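Local coordinates for Esterase/lipase (Lactobacillus rhamnosus, PDB 4N5H), which is an alpha/beta-hydrolase-fold esterase that probably hydrolyses ester bonds through a serine nucleophile and may also transfer acyl groups, at residues Ile158-Glu163 against Asp231-Met236; Val140-Asp145 against Ser153-Ile158; Leu221-Val226 against Leu253-Ala258; Phe177-Leu182 against Asp302-Gln307; Thr68-His73 against Ala121-Leu126. The protein carries 1 engineered substitution. One frame throughout, in Å; residues are numbered along the deposited sequence. Where two conformers were deposited one is given.

Contact 1: Ile158-Glu163 against Asp231-Met236; sequences IQQSAE and DLPPFM
Gln160 CG packs on Leu232 CD2 at 3.7 Å in this small surface contact, the two side chains passing at a slant. The same methylene rests 3.7 Å from the backbone oxygen Asp231 O. Further out, the amide nitrogen Gln160 NE2 faces the ring carbon Pro233 CD at 3.9 Å, approaching from the opposite direction to the proline. The glutamine chain is bent at its second torsion (chi2 -44°), which folds its amide back instead of sending it straight out.

No hydrogen bond crosses between the segments; Gln160 NE2 donates instead to Ala156 O, a bond back to the preceding helix that fixes the side chain while its aliphatic part meets Leu232. Ile158 to Ser161 form a type I beta turn, closed by Ser161 N and Ile158 O at 3.1 Å. Ser161 then caps the next helix, its OG bonding Leu164 N.

The type I turn thus links helix 147-158 to helix 162-168 and rests on the loop that leads into strand 235-240. On the other side of that loop, Pro234 touches Leu304 of helix 288-311. The contact is a surface meeting, in the alpha/beta-hydrolase fold, between a connection of two successive helices and the lead-in to a strand of the central sheet.

Contact 2: Val140-Asp145 against Ser153-Ile158; sequences VLLTGD and SLVACI
Leu142 holds CG (chi1 -179°), and Val155 its CG1 methyl (chi1 162°), opposite the backbone nitrogen. The leucine is thereby stretched away from its strand toward the helix, and a chi2 of 65° turns CD1 aside and leaves CD2 extended from CA, as the methyl that touches. Leu142 CD2 comes to 4.0 Å from Val155 CG1. The same methyl lies 4.5 Å from Ala156 N, so it rests beside the helix backbone where the small alanine side chain follows the valine. Strand and helix backbones stay well separated, with Leu142 CA and Ala156 CA 8.2 Å apart, a gap bridged mainly by the leucine. The contact is wholly buried and no hydrogen bond crosses it. Inside the helix, Ile158 N bonds Leu154 O at 2.8 Å.

Gly144, near the end of the strand, is the first glycine of a GxSxG sequence, consistent with a nucleophile elbow between this strand and this helix, as in other alpha/beta hydrolases.

Strand 140-145 runs in the sheet between strands 66-72 and 179-183. Leu142 also touches Ile70 and Ile72 of the former strand and Phe177, just ahead of the latter. Leu141, its neighbour in the strand, packs instead on helix 288-311, while helix 147-158 turns Ser153 and Cys157 to Phe223 of helix 223-226.

Contact 3: Leu221-Val226 against Leu253-Ala258; sequences LNFSQV and LKVFDA
The rings of Phe223 and Phe256 form an oblique pair, planes at 83° and centroids 5.8 Å apart. Phe223 CE2 sits at the edge of the Phe256 ring, close to its plane and 3.7 Å from Phe256 CE1; Phe223 CZ reaches the same edge. Around the Phe223 ring, Phe256 CE1 and Val255 CG1 both lie obliquely. In this alpha/beta hydrolase the pair joins the short helix 223-226 to helix 246-258, which comes between strands 235-240 and 263-268. Rings from these strands, Phe235 and Tyr263, also meet Phe256.

Val255 supplies the rest of the apolar contact with its two methyls. Val255 CG1 lies 3.7 Å from Phe223 CD2 and 3.8 Å from Ser224 CA, while Val255 CG2 rests 3.9 Å from Ser224 CB. The two methyls pack on the first residues of the short helix, where Ser224 CA and Val255 CA are 6.0 Å apart. Ser224 takes part through carbon alone, its OG being hydrogen-bonded to Glu188, a residue that Phe223 also touches.

The entry to the short helix is held by Gln225, whose side chain folds back on the residues before it. Gln225 OE1 accepts Asn222 N in its carbonyl plane, and from above that plane the amide Asn222 ND2 at 2.9 Å, an almost straight bond with an N-H...O angle of 163°.

Contact 4: Phe177-Leu182 against Asp302-Gln307; sequences FTLVAL and DALSKQ
Thr178 directs its methyl, not its hydroxyl, at the helix that carries Leu304 and Ser305. With chi1 at -54°, CG2 stands opposite the backbone nitrogen, and OG1 lies beside that nitrogen, where it accepts a hydrogen bond from Val140 N. One torsion therefore bonds the hydroxyl to the neighbouring strand and turns the methyl to the helix. Thr178 CG2 touches Leu304 CB at 3.9 Å, the two side chains sliding past each other in opposite directions, and it lies 3.7 Å from Ser305 OG. That approach is a van der Waals contact; the serine hydroxyl is bonded to Phe301 O, one turn earlier in its own helix.

Leu179 and Leu304 adopt different leucine conformations. Leu179 has CG swung opposite its backbone nitrogen (chi1 176°), carrying the side chain out from the strand, whereas Leu304, whose CB already points at the strand, has CG beside its nitrogen (chi1 -68°). They cross at about a right angle, Leu179 CD1 meeting Leu304 CD1 at 3.9 Å. Leu304 CD1 also lies 4.0 Å from Leu179 CB. Past the leucine, Leu304 CD1 is 3.9 Å from the backbone oxygen Thr178 O. No hydrogen bond crosses between the segments.

Strand 179-183 runs between strands 140-145 and 235-240, and Thr178 stands just before its start. The long helix 288-311 covers this end of the sheet: Leu304 reaches on to Pro234, ahead of strand 235-240, while earlier turns of the helix touch Leu179 through Thr300 and Ala181 through Met297.

Contact 5: Thr68-His73 against Ala121-Leu126; sequences TVIDIH and ASLRWL
A helix of a beta-alpha-beta crossover packs along a strand here: helix 112-129 follows strand 98-102 and leads, by way of the short strand 135-136, to strand 140-145, and it lies on strand 66-72, which runs between 98-102 and 140-145 in the sheet. The axes of strand 68-72 and helix 121-126 approach to 10.9 Å and run nearly antiparallel, at 159°.

Ile70 makes most of the contact. Its terminal methyl touches both leucines, with Ile70 CD1 lying 3.8 Å from Leu123 CD2 and equally 3.8 Å from Leu126 CD2. Leu126 meets Ile70 end to end; Leu123 comes in obliquely and also reaches the other branch, Leu123 CD2 to Ile70 CG2 at 4.0 Å. Leu126 has its CG opposite the backbone nitrogen (chi1 -164°), carrying CD2 on to Ile70. At one margin, Thr68 CG2 touches Leu126 CD2 tip to tip at 4.2 Å, while Thr68 OG1 is hydrogen-bonded to Asp136 O.

On another face of the helix, Trp125 meets His275 of the second subunit. The alternation of the strand, with Ile70 toward this helix and Val69 against Leu92 of helix 86-94, gives the two-sided helical covering of the sheet characteristic of alpha/beta hydrolases.

Four of the five contacts involve the central mixed sheet or its connections; contact 3 joins two helices. In chain order contact 5 closes first, then contact 2; contacts 1 and 3 interleave, as do contacts 1 and 4, and contact 3 is nested inside the long loop closed by contact 4. Contacts 5, 2, 4 and 1 lie on, or lead into, neighbouring strands 66-72, 140-145, 179-183 and 235-240, joined by parallel pairing. Contacts 1 and 2 share Ile158, their centres 9 Å apart; contacts 2 and 5 are 10 Å apart. Contact 3 is peripheral, its centre 23 Å from that of contact 5. Helix 288-311 in contact 4 covers the sheet face opposite helices 112-129 and 147-158, giving the three-layer alpha/beta/alpha arrangement.

Contact 1: Ile158-Glu163 against Asp231-Met236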
# COMPACT_ATOMS: atom_id res chain seq x y z
N ILE A 158 6.35 -37.68 17.50
CA ILE A 158 5.40 -37.63 18.63
C ILE A 158 4.07 -38.17 18.23
O ILE A 158 3.44 -38.91 18.99
CB ILE A 158 5.30 -36.22 19.24
CG1 ILE A 158 6.64 -35.76 19.80
CG2 ILE A 158 4.20 -36.15 20.31
CD1 ILE A 158 6.77 -34.28 19.96
N GLN A 159 3.59 -37.87 17.04
CA GLN A 159 2.33 -38.37 16.59
C GLN A 159 2.27 -39.91 16.55
O GLN A 159 1.18 -40.46 16.60
CB GLN A 159 2.01 -37.74 15.23
CG GLN A 159 0.84 -38.33 14.47
CD GLN A 159 -0.52 -38.08 15.10
OE1 GLN A 159 -0.66 -37.29 16.01
NE2 GLN A 159 -1.54 -38.73 14.55
N GLN A 160 3.43 -40.59 16.43
CA GLN A 160 3.42 -42.02 16.32
C GLN A 160 3.61 -42.72 17.69
O GLN A 160 3.59 -43.94 17.76
CB GLN A 160 4.57 -42.49 15.44
CG GLN A 160 4.81 -41.78 14.22
CD GLN A 160 3.57 -41.48 13.46
OE1 GLN A 160 2.59 -42.27 13.46
NE2 GLN A 160 3.58 -40.26 12.75
N SER A 161 3.91 -41.98 18.75
CA SER A 161 4.43 -42.57 19.98
C SER A 161 3.63 -42.15 21.21
O SER A 161 3.63 -40.98 21.64
CB SER A 161 5.84 -42.15 20.23
OG SER A 161 6.30 -42.43 21.56
N ALA A 162 2.96 -43.12 21.86
CA ALA A 162 2.22 -42.82 23.09
C ALA A 162 3.15 -42.26 24.20
O ALA A 162 2.78 -41.30 24.92
CB ALA A 162 1.56 -44.10 23.64
N GLU A 163 4.34 -42.80 24.31
CA GLU A 163 5.27 -42.35 25.31
C GLU A 163 5.66 -40.86 25.09
O GLU A 163 5.83 -40.08 26.03
CB GLU A 163 6.52 -43.22 25.31
CG GLU A 163 7.54 -42.82 26.38
N ASP A 231 7.67 -46.48 13.72
CA ASP A 231 7.41 -46.62 12.31
C ASP A 231 6.87 -45.27 11.85
O ASP A 231 5.79 -44.81 12.28
CB ASP A 231 6.41 -47.70 12.02
CG ASP A 231 6.99 -49.10 12.17
OD1 ASP A 231 8.23 -49.29 12.21
OD2 ASP A 231 6.15 -50.00 12.23
N LEU A 232 7.65 -44.65 11.00
CA LEU A 232 7.44 -43.23 10.59
C LEU A 232 6.91 -43.13 9.15
O LEU A 232 7.17 -43.97 8.30
CB LEU A 232 8.76 -42.41 10.78
CG LEU A 232 9.20 -42.24 12.22
CD1 LEU A 232 10.58 -41.66 12.28
CD2 LEU A 232 8.26 -41.34 13.11
N PRO A 233 6.29 -41.98 8.84
CA PRO A 233 6.07 -41.71 7.46
C PRO A 233 7.39 -41.52 6.70
O PRO A 233 8.45 -41.25 7.30
CB PRO A 233 5.27 -40.35 7.50
CG PRO A 233 5.51 -39.80 8.81
CD PRO A 233 5.97 -40.86 9.73
N PRO A 234 7.27 -41.45 5.38
CA PRO A 234 8.42 -41.05 4.59
C PRO A 234 8.73 -39.53 4.75
O PRO A 234 7.82 -38.77 5.08
CB PRO A 234 8.02 -41.31 3.16
CG PRO A 234 6.64 -41.81 3.25
CD PRO A 234 6.08 -41.66 4.59
N PHE A 235 10.02 -39.23 4.66
CA PHE A 235 10.58 -37.89 4.77
C PHE A 235 11.12 -37.45 3.44
O PHE A 235 11.48 -38.25 2.54
CB PHE A 235 11.67 -37.78 5.77
CG PHE A 235 11.16 -37.78 7.22
CD1 PHE A 235 10.64 -38.92 7.81
CD2 PHE A 235 11.19 -36.62 8.00
CE1 PHE A 235 10.17 -38.90 9.13
CE2 PHE A 235 10.76 -36.64 9.29
CZ PHE A 235 10.22 -37.74 9.86
N MET A 236 11.18 -36.11 3.27
CA MET A 236 11.90 -35.53 2.11
C MET A 236 12.78 -34.41 2.62
O MET A 236 12.28 -33.49 3.36
CB MET A 236 10.93 -35.00 1.08
CG MET A 236 11.59 -34.40 -0.14
SD MET A 236 10.40 -33.78 -1.32
CE MET A 236 11.52 -33.16 -2.60

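Contact 2: Val140-Asp145 against Ser153-Ile158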
# COMPACT_ATOMS: atom_id res chain seq x y z
N VAL A 140 -1.97 -35.75 3.70
CA VAL A 140 -1.43 -34.62 4.49
C VAL A 140 0.07 -34.57 4.28
O VAL A 140 0.82 -35.48 4.62
CB VAL A 140 -1.75 -34.68 5.97
CG1 VAL A 140 -1.16 -33.47 6.74
CG2 VAL A 140 -3.27 -34.73 6.16
N LEU A 141 0.54 -33.40 3.83
CA LEU A 141 1.96 -33.09 3.76
C LEU A 141 2.31 -32.14 4.95
O LEU A 141 1.73 -31.05 5.01
CB LEU A 141 2.30 -32.39 2.49
CG LEU A 141 3.68 -31.75 2.31
CD1 LEU A 141 4.80 -32.69 2.62
CD2 LEU A 141 3.86 -31.12 0.94
N LEU A 142 3.19 -32.57 5.83
CA LEU A 142 3.69 -31.75 6.93
C LEU A 142 5.04 -31.19 6.50
O LEU A 142 5.92 -32.00 6.08
CB LEU A 142 3.86 -32.55 8.15
CG LEU A 142 4.37 -31.79 9.39
CD1 LEU A 142 3.39 -30.75 9.84
CD2 LEU A 142 4.72 -32.75 10.50
N THR A 143 5.23 -29.86 6.56
CA THR A 143 6.49 -29.26 6.16
C THR A 143 6.89 -28.20 7.11
O THR A 143 6.02 -27.63 7.74
CB THR A 143 6.48 -28.79 4.74
OG1 THR A 143 7.81 -28.51 4.33
CG2 THR A 143 5.66 -27.55 4.63
N GLY A 144 8.18 -28.07 7.28
CA GLY A 144 8.77 -27.02 8.08
C GLY A 144 10.11 -26.61 7.58
O GLY A 144 10.89 -27.45 7.08
N ASP A 145 10.43 -25.33 7.83
CA ASP A 145 11.75 -24.80 7.41
C ASP A 145 12.59 -24.38 8.61
O ASP A 145 12.07 -23.72 9.53
CB ASP A 145 11.67 -23.63 6.45
CG ASP A 145 11.02 -22.44 7.02
OD1 ASP A 145 11.78 -21.41 7.17
OD2 ASP A 145 9.76 -22.48 7.23
N SER A 153 9.96 -32.33 12.46
CA SER A 153 10.57 -33.64 12.59
C SER A 153 10.15 -34.26 13.93
O SER A 153 9.88 -35.45 14.00
CB SER A 153 12.10 -33.63 12.40
OG SER A 153 12.77 -33.13 13.57
N LEU A 154 10.09 -33.40 14.95
CA LEU A 154 9.60 -33.89 16.30
C LEU A 154 8.14 -34.21 16.32
O LEU A 154 7.72 -35.27 16.86
CB LEU A 154 9.95 -32.86 17.38
CG LEU A 154 11.22 -33.08 18.17
CD1 LEU A 154 12.47 -33.14 17.28
CD2 LEU A 154 11.43 -32.07 19.30
N VAL A 155 7.28 -33.38 15.72
CA VAL A 155 5.86 -33.61 15.67
C VAL A 155 5.56 -34.96 14.96
O VAL A 155 4.78 -35.74 15.41
CB VAL A 155 5.17 -32.43 14.88
CG1 VAL A 155 3.77 -32.80 14.40
CG2 VAL A 155 5.12 -31.20 15.71
N ALA A 156 6.31 -35.25 13.87
CA ALA A 156 6.14 -36.50 13.11
C ALA A 156 6.40 -37.73 14.02
O ALA A 156 5.63 -38.68 13.95
CB ALA A 156 7.09 -36.55 11.94
N CYS A 157 7.37 -37.64 14.88
CA CYS A 157 7.67 -38.74 15.81
C CYS A 157 6.67 -38.84 16.94
O CYS A 157 6.18 -39.93 17.30
CB CYS A 157 9.04 -38.55 16.40
SG CYS A 157 10.39 -38.72 15.19
N ILE A 158 6.35 -37.68 17.50
CA ILE A 158 5.40 -37.63 18.63
C ILE A 158 4.07 -38.17 18.23
O ILE A 158 3.44 -38.91 18.99
CB ILE A 158 5.30 -36.22 19.24
CG1 ILE A 158 6.64 -35.76 19.80
CG2 ILE A 158 4.20 -36.15 20.31
CD1 ILE A 158 6.77 -34.28 19.96

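Contact 3: Leu221-Val226 against Leu253-Ala258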
# COMPACT_ATOMS: atom_id res chain seq x y z
N LEU A 221 15.30 -33.39 22.61
CA LEU A 221 15.46 -32.08 21.88
C LEU A 221 15.82 -32.36 20.40
O LEU A 221 15.61 -31.49 19.59
CB LEU A 221 16.62 -31.26 22.46
CG LEU A 221 16.62 -30.30 23.58
CD1 LEU A 221 17.72 -29.32 23.32
CD2 LEU A 221 15.33 -29.57 23.75
N ASN A 222 16.43 -33.53 20.12
CA ASN A 222 17.02 -33.84 18.81
C ASN A 222 16.22 -34.90 18.14
O ASN A 222 15.70 -35.84 18.75
CB ASN A 222 18.47 -34.27 18.98
CG ASN A 222 19.34 -33.21 19.60
OD1 ASN A 222 19.88 -32.36 18.91
ND2 ASN A 222 19.45 -33.23 20.94
N PHE A 223 16.06 -34.81 16.82
CA PHE A 223 15.38 -35.89 16.09
C PHE A 223 15.97 -37.25 16.40
O PHE A 223 15.25 -38.24 16.47
CB PHE A 223 15.41 -35.59 14.58
CG PHE A 223 14.76 -36.62 13.76
CD1 PHE A 223 13.40 -36.64 13.63
CD2 PHE A 223 15.52 -37.52 13.03
CE1 PHE A 223 12.75 -37.60 12.89
CE2 PHE A 223 14.90 -38.46 12.25
CZ PHE A 223 13.51 -38.50 12.19
N SER A 224 17.29 -37.34 16.49
CA SER A 224 17.96 -38.59 16.77
C SER A 224 17.47 -39.19 18.10
O SER A 224 17.65 -40.39 18.29
CB SER A 224 19.45 -38.38 16.85
OG SER A 224 19.88 -37.40 17.78
N GLN A 225 16.93 -38.35 19.02
CA GLN A 225 16.40 -38.85 20.32
C GLN A 225 14.98 -39.25 20.25
O GLN A 225 14.55 -40.06 21.04
CB GLN A 225 16.57 -37.81 21.39
CG GLN A 225 17.96 -37.56 21.80
CD GLN A 225 18.18 -36.28 22.49
OE1 GLN A 225 17.67 -35.23 22.14
NE2 GLN A 225 19.06 -36.34 23.50
N VAL A 226 14.16 -38.70 19.33
CA VAL A 226 12.76 -39.11 19.24
C VAL A 226 12.45 -40.14 18.16
O VAL A 226 11.39 -40.73 18.18
CB VAL A 226 11.85 -37.83 19.09
CG1 VAL A 226 11.90 -36.99 20.37
CG2 VAL A 226 12.30 -36.97 17.95
N LEU A 253 20.95 -36.88 7.63
CA LEU A 253 20.97 -38.02 6.78
C LEU A 253 21.56 -39.30 7.52
O LEU A 253 21.11 -40.40 7.33
CB LEU A 253 21.79 -37.75 5.54
CG LEU A 253 21.20 -36.80 4.50
CD1 LEU A 253 22.31 -36.47 3.50
CD2 LEU A 253 20.02 -37.45 3.87
N LYS A 254 22.59 -39.08 8.28
CA LYS A 254 23.18 -40.15 9.04
C LYS A 254 22.19 -40.73 10.03
O LYS A 254 22.13 -41.92 10.24
CB LYS A 254 24.45 -39.68 9.77
CG LYS A 254 25.59 -39.44 8.81
CD LYS A 254 26.73 -38.76 9.56
CE LYS A 254 27.86 -38.56 8.60
NZ LYS A 254 28.59 -37.38 9.10
N VAL A 255 21.42 -39.87 10.70
CA VAL A 255 20.31 -40.35 11.58
C VAL A 255 19.26 -41.13 10.83
O VAL A 255 18.80 -42.22 11.28
CB VAL A 255 19.62 -39.21 12.35
CG1 VAL A 255 18.47 -39.76 13.18
CG2 VAL A 255 20.65 -38.44 13.15
N PHE A 256 18.88 -40.63 9.63
CA PHE A 256 17.96 -41.32 8.79
C PHE A 256 18.48 -42.74 8.45
O PHE A 256 17.76 -43.74 8.56
CB PHE A 256 17.72 -40.60 7.50
CG PHE A 256 16.79 -39.35 7.57
CD1 PHE A 256 15.94 -39.07 8.65
CD2 PHE A 256 16.67 -38.56 6.41
CE1 PHE A 256 15.08 -37.97 8.59
CE2 PHE A 256 15.77 -37.49 6.36
CZ PHE A 256 14.96 -37.22 7.44
N ASP A 257 19.75 -42.81 8.05
CA ASP A 257 20.31 -44.09 7.60
C ASP A 257 20.36 -45.06 8.74
O ASP A 257 19.97 -46.20 8.57
CB ASP A 257 21.66 -43.85 6.94
CG ASP A 257 21.54 -43.18 5.55
OD1 ASP A 257 20.46 -43.28 4.89
OD2 ASP A 257 22.58 -42.67 5.12
N ALA A 258 20.77 -44.59 9.90
CA ALA A 258 20.91 -45.48 11.10
C ALA A 258 19.60 -46.01 11.62
O ALA A 258 19.51 -47.17 12.17
CB ALA A 258 21.61 -44.70 12.15

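Contact 4: Phe177-Leu182 against Asp302-Gln307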
# COMPACT_ATOMS: atom_id res chain seq x y z
N PHE A 177 0.38 -38.26 8.69
CA PHE A 177 1.17 -37.53 7.70
C PHE A 177 1.58 -38.46 6.57
O PHE A 177 2.17 -39.56 6.84
CB PHE A 177 2.41 -36.92 8.34
CG PHE A 177 2.11 -36.14 9.58
CD1 PHE A 177 2.71 -36.44 10.77
CD2 PHE A 177 1.20 -35.11 9.51
CE1 PHE A 177 2.39 -35.71 11.94
CE2 PHE A 177 0.92 -34.36 10.64
CZ PHE A 177 1.47 -34.68 11.86
N THR A 178 1.23 -38.09 5.35
CA THR A 178 1.60 -38.81 4.16
C THR A 178 3.10 -38.67 3.82
O THR A 178 3.77 -39.63 3.40
CB THR A 178 0.73 -38.32 2.98
OG1 THR A 178 -0.63 -38.43 3.36
CG2 THR A 178 0.97 -39.12 1.71
N LEU A 179 3.64 -37.49 4.07
CA LEU A 179 5.00 -37.16 3.79
C LEU A 179 5.39 -36.05 4.77
O LEU A 179 4.54 -35.19 5.04
CB LEU A 179 5.12 -36.61 2.38
CG LEU A 179 6.51 -36.11 1.93
CD1 LEU A 179 7.66 -37.14 2.02
CD2 LEU A 179 6.43 -35.60 0.46
N VAL A 180 6.61 -36.04 5.23
CA VAL A 180 7.15 -34.99 6.05
C VAL A 180 8.36 -34.42 5.30
O VAL A 180 9.40 -35.06 5.11
CB VAL A 180 7.56 -35.46 7.40
CG1 VAL A 180 8.05 -34.32 8.23
CG2 VAL A 180 6.42 -36.11 8.14
N ALA A 181 8.21 -33.15 4.87
CA ALA A 181 9.24 -32.46 4.08
C ALA A 181 9.95 -31.39 4.92
O ALA A 181 9.30 -30.49 5.46
CB ALA A 181 8.69 -31.82 2.87
N LEU A 182 11.24 -31.56 5.07
CA LEU A 182 12.04 -30.66 5.92
C LEU A 182 12.90 -29.81 5.03
O LEU A 182 13.69 -30.34 4.24
CB LEU A 182 12.88 -31.46 6.88
CG LEU A 182 12.14 -32.51 7.72
CD1 LEU A 182 13.13 -33.30 8.56
CD2 LEU A 182 11.03 -31.95 8.55
N ASP A 302 2.09 -36.18 -3.93
CA ASP A 302 1.01 -36.71 -4.80
C ASP A 302 1.29 -38.18 -5.11
O ASP A 302 0.33 -38.97 -5.12
CB ASP A 302 0.96 -35.99 -6.14
CG ASP A 302 0.45 -34.55 -6.06
OD1 ASP A 302 -0.10 -34.13 -5.02
OD2 ASP A 302 0.47 -33.92 -7.12
N ALA A 303 2.53 -38.53 -5.37
CA ALA A 303 2.83 -39.94 -5.69
C ALA A 303 2.55 -40.87 -4.49
O ALA A 303 1.96 -41.93 -4.65
CB ALA A 303 4.23 -40.07 -6.16
N LEU A 304 2.92 -40.43 -3.27
CA LEU A 304 2.70 -41.15 -2.05
C LEU A 304 1.21 -41.22 -1.80
O LEU A 304 0.75 -42.28 -1.30
CB LEU A 304 3.43 -40.60 -0.91
CG LEU A 304 4.91 -40.75 -0.96
CD1 LEU A 304 5.68 -39.82 -0.02
CD2 LEU A 304 5.30 -42.21 -0.65
N SER A 305 0.44 -40.15 -2.12
CA SER A 305 -1.00 -40.11 -1.90
C SER A 305 -1.69 -41.14 -2.82
O SER A 305 -2.65 -41.77 -2.39
CB SER A 305 -1.56 -38.74 -2.17
OG SER A 305 -1.08 -37.85 -1.15
N LYS A 306 -1.25 -41.18 -4.07
CA LYS A 306 -1.83 -42.08 -5.09
C LYS A 306 -1.57 -43.51 -4.68
O LYS A 306 -2.41 -44.41 -4.83
CB LYS A 306 -1.20 -41.83 -6.47
CG LYS A 306 -1.80 -40.63 -7.21
N GLN A 307 -0.40 -43.78 -4.22
CA GLN A 307 -0.07 -45.13 -3.77
C GLN A 307 -0.93 -45.55 -2.62
O GLN A 307 -1.39 -46.72 -2.53
CB GLN A 307 1.39 -45.30 -3.36
CG GLN A 307 2.33 -45.17 -4.53
CD GLN A 307 3.78 -44.85 -4.16
OE1 GLN A 307 4.28 -45.16 -3.05
NE2 GLN A 307 4.49 -44.27 -5.12

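Contact 5: Thr68-His73 against Ala121-Leu126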
# COMPACT_ATOMS: atom_id res chain seq x y z
N THR A 68 -4.01 -31.73 1.72
CA THR A 68 -3.60 -30.79 2.75
C THR A 68 -2.11 -30.58 2.83
O THR A 68 -1.33 -31.57 2.83
CB THR A 68 -4.14 -31.28 4.08
OG1 THR A 68 -5.59 -31.22 4.09
CG2 THR A 68 -3.65 -30.41 5.26
N VAL A 69 -1.68 -29.33 3.02
CA VAL A 69 -0.32 -29.08 3.41
C VAL A 69 -0.42 -28.29 4.75
O VAL A 69 -1.23 -27.31 4.85
CB VAL A 69 0.40 -28.21 2.39
CG1 VAL A 69 1.82 -27.97 2.86
CG2 VAL A 69 0.41 -28.86 1.00
N ILE A 70 0.43 -28.67 5.72
CA ILE A 70 0.50 -27.99 7.00
C ILE A 70 1.95 -27.53 7.16
O ILE A 70 2.93 -28.32 7.03
CB ILE A 70 0.21 -28.93 8.11
CG1 ILE A 70 -1.24 -29.40 8.02
CG2 ILE A 70 0.43 -28.24 9.46
CD1 ILE A 70 -1.64 -30.50 8.95
N ASP A 71 2.11 -26.22 7.27
CA ASP A 71 3.39 -25.54 7.35
C ASP A 71 3.74 -25.00 8.75
O ASP A 71 2.93 -24.29 9.37
CB ASP A 71 3.42 -24.34 6.39
CG ASP A 71 4.80 -23.75 6.27
OD1 ASP A 71 5.72 -24.51 6.00
OD2 ASP A 71 4.97 -22.50 6.47
N ILE A 72 4.94 -25.34 9.18
CA ILE A 72 5.51 -24.88 10.46
C ILE A 72 6.68 -23.98 10.11
O ILE A 72 7.75 -24.41 9.67
CB ILE A 72 5.98 -26.00 11.35
CG1 ILE A 72 4.88 -27.02 11.56
CG2 ILE A 72 6.52 -25.43 12.68
CD1 ILE A 72 5.37 -28.28 12.29
N HIS A 73 6.53 -22.70 10.38
CA HIS A 73 7.55 -21.70 10.06
C HIS A 73 8.76 -21.76 10.95
O HIS A 73 8.70 -22.36 12.04
CB HIS A 73 6.95 -20.28 10.10
CG HIS A 73 6.71 -19.78 11.47
ND1 HIS A 73 7.76 -19.28 12.26
CD2 HIS A 73 5.59 -19.75 12.24
CE1 HIS A 73 7.26 -18.93 13.44
NE2 HIS A 73 5.95 -19.15 13.43
N ALA A 121 -2.16 -28.39 19.01
CA ALA A 121 -3.48 -27.78 19.10
C ALA A 121 -4.00 -27.25 17.77
O ALA A 121 -5.20 -27.42 17.43
CB ALA A 121 -3.47 -26.60 20.08
N SER A 122 -3.08 -26.70 16.94
CA SER A 122 -3.46 -26.28 15.57
C SER A 122 -3.81 -27.48 14.73
O SER A 122 -4.79 -27.42 13.96
CB SER A 122 -2.37 -25.46 14.89
OG SER A 122 -1.25 -26.20 14.46
N LEU A 123 -3.13 -28.60 14.91
CA LEU A 123 -3.49 -29.82 14.12
C LEU A 123 -4.86 -30.36 14.58
O LEU A 123 -5.67 -30.75 13.78
CB LEU A 123 -2.46 -30.95 14.35
CG LEU A 123 -0.99 -30.64 14.01
CD1 LEU A 123 -0.10 -31.82 14.35
CD2 LEU A 123 -0.82 -30.33 12.62
N ARG A 124 -5.09 -30.40 15.90
CA ARG A 124 -6.35 -30.79 16.44
C ARG A 124 -7.49 -29.91 15.97
O ARG A 124 -8.53 -30.39 15.58
CB ARG A 124 -6.34 -30.84 17.97
CG ARG A 124 -7.50 -31.65 18.54
CD ARG A 124 -7.30 -32.03 20.06
NE ARG A 124 -5.88 -32.30 20.35
CZ ARG A 124 -5.25 -33.44 20.09
NH1 ARG A 124 -5.94 -34.51 19.68
NH2 ARG A 124 -3.93 -33.51 20.28
N TRP A 125 -7.30 -28.59 15.98
CA TRP A 125 -8.26 -27.69 15.40
C TRP A 125 -8.59 -28.07 13.96
O TRP A 125 -9.75 -28.18 13.56
CB TRP A 125 -7.73 -26.26 15.46
CG TRP A 125 -8.76 -25.23 15.07
CD1 TRP A 125 -9.60 -24.53 15.89
CD2 TRP A 125 -9.03 -24.78 13.76
NE1 TRP A 125 -10.38 -23.69 15.18
CE2 TRP A 125 -10.01 -23.76 13.86
CE3 TRP A 125 -8.49 -25.07 12.50
CZ2 TRP A 125 -10.54 -23.12 12.75
CZ3 TRP A 125 -9.00 -24.39 11.41
CH2 TRP A 125 -10.03 -23.48 11.53
N LEU A 126 -7.55 -28.28 13.18
CA LEU A 126 -7.78 -28.63 11.77
C LEU A 126 -8.54 -29.97 11.65
O LEU A 126 -9.36 -30.15 10.72
CB LEU A 126 -6.44 -28.67 11.02
CG LEU A 126 -6.54 -28.63 9.48
CD1 LEU A 126 -7.04 -27.30 8.97
CD2 LEU A 126 -5.13 -28.88 8.88